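Local coordinates for protein alanine glyoxylate transaminase (Thermococcus litoralis, PDB 2ZC0) that probably transfers the amino group of alanine to glyoxylate with the help of pyridoxal 5'-phosphate, at residues V175-T180 and L210-T215. Residues are numbered along the deposited sequence; the frame is centred on the assembly and turned at random.
Sequences VKLIYT and LIIEDT. With PMP (4'-deoxy-4'-aminopyridoxal-5'-phosphate), chain F.
Strands 175-180 and 210-214 are the two parallel strands of a beta-alpha-beta unit in the large sheet of this aminotransferase, and at their C-terminal ends Tyr179 and Asp214 meet beside the pyridine nitrogen of the cofactor. The register runs from Leu177 with Leu210 to Thr180 with Glu213. Backbone hydrogen bonds run from Leu210 N to Lys176 O, Ile212 N to Ile178 O, Thr180 N to Ile212 O and Asp214 N to Thr180 O, the last 2.8 Å at 175°; that from Ile178 N to Leu210 O is weak. At the C-terminal end of the pair, Asp214 OD1 accepts a hydrogen bond from Tyr179 OH on its anti lone pair (2.6 Å) and also lies 2.7 Å from PMP N1. The phenol swings over to it because CG stands opposite the backbone N (chi1 167°), with the ring plane 59° from the carboxylate. A carboxylate so close would be expected to favour a protonated pyridine nitrogen, as in related aminotransferases, while Ala216 N holds OD2. A phenylalanine in place of Tyr179 removes the hydroxyl that donates to OD1, and the carboxylate would probably be less firmly oriented toward the pyridine nitrogen. On the same face of the sheet, Tyr179 CD2 rests 4.1 Å from Ile212 CG2, and Leu177 CD2 packs 3.6 Å from Leu210 CB. On the other face, methyl meets methyl where Thr180 CG2 lies 3.8 Å from Ile211 CG2. Helix 194-207, the crossover, covers Ile178 and Ile211 there; helix 106-118 packs against Leu177, Tyr179 and Ile212, and strands 124-129 and 239-244 flank the pair.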
loop_
_atom_site.group_PDB
_atom_site.type_symbol
_atom_site.label_atom_id
_atom_site.label_comp_id
_atom_site.label_asym_id
_atom_site.label_seq_id
_atom_site.Cartn_x
_atom_site.Cartn_y
_atom_site.Cartn_z
ATOM N N VAL A 175 14.739 0.083 -8.045
ATOM C CA VAL A 175 15.521 -0.363 -6.910
ATOM C C VAL A 175 16.166 0.858 -6.279
ATOM O O VAL A 175 16.480 1.828 -6.967
ATOM C CB VAL A 175 16.630 -1.349 -7.348
ATOM C CG1 VAL A 175 17.509 -0.709 -8.420
ATOM C CG2 VAL A 175 17.474 -1.744 -6.128
ATOM N N LYS A 176 16.371 0.841 -4.975
ATOM C CA LYS A 176 16.994 2.013 -4.378
ATOM C C LYS A 176 17.932 1.683 -3.242
ATOM O O LYS A 176 18.846 2.453 -2.955
ATOM C CB LYS A 176 15.930 2.989 -3.868
ATOM C CG LYS A 176 15.491 2.724 -2.446
ATOM C CD LYS A 176 14.511 3.780 -1.906
ATOM C CE LYS A 176 13.111 3.623 -2.492
ATOM N NZ LYS A 176 12.133 4.444 -1.743
ATOM N N LEU A 177 17.714 0.547 -2.592
ATOM C CA LEU A 177 18.551 0.181 -1.460
ATOM C C LEU A 177 19.311 -1.109 -1.666
ATOM O O LEU A 177 18.900 -1.995 -2.422
ATOM C CB LEU A 177 17.702 0.027 -0.183
ATOM C CG LEU A 177 16.680 1.099 0.216
ATOM C CD1 LEU A 177 15.806 0.573 1.366
ATOM C CD2 LEU A 177 17.401 2.366 0.618
ATOM N N ILE A 178 20.423 -1.196 -0.953
ATOM C CA ILE A 178 21.273 -2.365 -0.955
ATOM C C ILE A 178 21.570 -2.598 0.513
ATOM O O ILE A 178 22.080 -1.708 1.176
ATOM C CB ILE A 178 22.609 -2.115 -1.668
ATOM C CG1 ILE A 178 22.399 -2.004 -3.173
ATOM C CG2 ILE A 178 23.583 -3.239 -1.319
ATOM C CD1 ILE A 178 23.690 -1.711 -3.927
ATOM N N TYR A 179 21.195 -3.771 1.012
ATOM C CA TYR A 179 21.433 -4.169 2.393
ATOM C C TYR A 179 22.631 -5.121 2.352
ATOM O O TYR A 179 22.626 -6.105 1.593
ATOM C CB TYR A 179 20.212 -4.897 2.958
ATOM C CG TYR A 179 20.431 -5.631 4.276
ATOM C CD1 TYR A 179 20.449 -7.025 4.319
ATOM C CD2 TYR A 179 20.622 -4.942 5.474
ATOM C CE1 TYR A 179 20.655 -7.715 5.514
ATOM C CE2 TYR A 179 20.830 -5.631 6.690
ATOM C CZ TYR A 179 20.844 -7.020 6.684
ATOM O OH TYR A 179 21.061 -7.725 7.856
ATOM N N THR A 180 23.647 -4.826 3.164
ATOM C CA THR A 180 24.848 -5.645 3.216
ATOM C C THR A 180 25.399 -5.804 4.633
ATOM O O THR A 180 25.256 -4.917 5.474
ATOM C CB THR A 180 25.958 -5.042 2.305
ATOM O OG1 THR A 180 27.190 -5.750 2.502
ATOM C CG2 THR A 180 26.173 -3.574 2.633
ATOM N N LEU A 210 21.204 3.854 -2.102
ATOM C CA LEU A 210 21.537 3.987 -0.691
ATOM C C LEU A 210 21.991 2.608 -0.256
ATOM O O LEU A 210 21.582 1.605 -0.844
ATOM C CB LEU A 210 20.303 4.425 0.105
ATOM C CG LEU A 210 20.261 5.857 0.670
ATOM C CD1 LEU A 210 20.836 6.871 -0.303
ATOM C CD2 LEU A 210 18.830 6.182 1.007
ATOM N N ILE A 211 22.851 2.558 0.754
ATOM C CA ILE A 211 23.379 1.300 1.278
ATOM C C ILE A 211 23.150 1.246 2.766
ATOM O O ILE A 211 23.551 2.156 3.476
ATOM C CB ILE A 211 24.932 1.203 1.061
ATOM C CG1 ILE A 211 25.263 1.083 -0.419
ATOM C CG2 ILE A 211 25.506 0.041 1.859
ATOM C CD1 ILE A 211 26.759 1.283 -0.719
ATOM N N ILE A 212 22.501 0.187 3.231
ATOM C CA ILE A 212 22.269 -0.010 4.662
ATOM C C ILE A 212 23.316 -1.038 5.091
ATOM O O ILE A 212 23.225 -2.206 4.714
ATOM C CB ILE A 212 20.885 -0.614 4.955
ATOM C CG1 ILE A 212 19.775 0.352 4.518
ATOM C CG2 ILE A 212 20.794 -0.962 6.418
ATOM C CD1 ILE A 212 18.390 -0.158 4.839
ATOM N N GLU A 213 24.295 -0.594 5.875
ATOM C CA GLU A 213 25.389 -1.436 6.355
ATOM C C GLU A 213 25.117 -2.020 7.738
ATOM O O GLU A 213 24.994 -1.284 8.717
ATOM C CB GLU A 213 26.699 -0.611 6.378
ATOM C CG GLU A 213 27.935 -1.314 6.972
ATOM C CD GLU A 213 29.251 -0.541 6.755
ATOM O OE1 GLU A 213 30.312 -1.196 6.671
ATOM O OE2 GLU A 213 29.232 0.705 6.679
ATOM N N ASP A 214 25.050 -3.347 7.811
ATOM C CA ASP A 214 24.805 -4.048 9.065
ATOM C C ASP A 214 26.156 -4.335 9.722
ATOM O O ASP A 214 26.951 -5.107 9.203
ATOM C CB ASP A 214 24.047 -5.339 8.769
ATOM C CG ASP A 214 23.431 -5.959 10.000
ATOM O OD1 ASP A 214 22.362 -6.577 9.854
ATOM O OD2 ASP A 214 24.004 -5.861 11.098
ATOM N N THR A 215 26.387 -3.699 10.869
ATOM C CA THR A 215 27.630 -3.803 11.635
ATOM C C THR A 215 27.503 -4.681 12.886
ATOM O O THR A 215 28.216 -4.481 13.877
ATOM C CB THR A 215 28.089 -2.399 12.093
ATOM O OG1 THR A 215 27.084 -1.829 12.952
ATOM C CG2 THR A 215 28.299 -1.490 10.902
HETATM N N1 PMP F . 21.969 -8.161 11.997
HETATM C C2 PMP F . 22.499 -9.396 11.850
HETATM C C2A PMP F . 23.289 -9.660 10.566
HETATM C C3 PMP F . 22.334 -10.395 12.847
HETATM O O3 PMP F . 22.891 -11.653 12.659
HETATM C C4 PMP F . 21.575 -10.076 14.034
HETATM C C4A PMP F . 21.402 -11.163 15.112
HETATM N N4A PMP F . 20.007 -11.544 15.335
HETATM C C5 PMP F . 20.991 -8.652 14.147
HETATM C C6 PMP F . 21.221 -7.738 13.091
HETATM C C5A PMP F . 20.167 -8.181 15.360
HETATM O O4P PMP F . 20.823 -8.176 16.252
HETATM P P PMP F . 20.009 -7.601 17.593
HETATM O O1P PMP F . 20.554 -5.939 18.325
HETATM O O2P PMP F . 20.321 -8.911 18.949
HETATM O O3P PMP F . 18.216 -7.472 17.341
#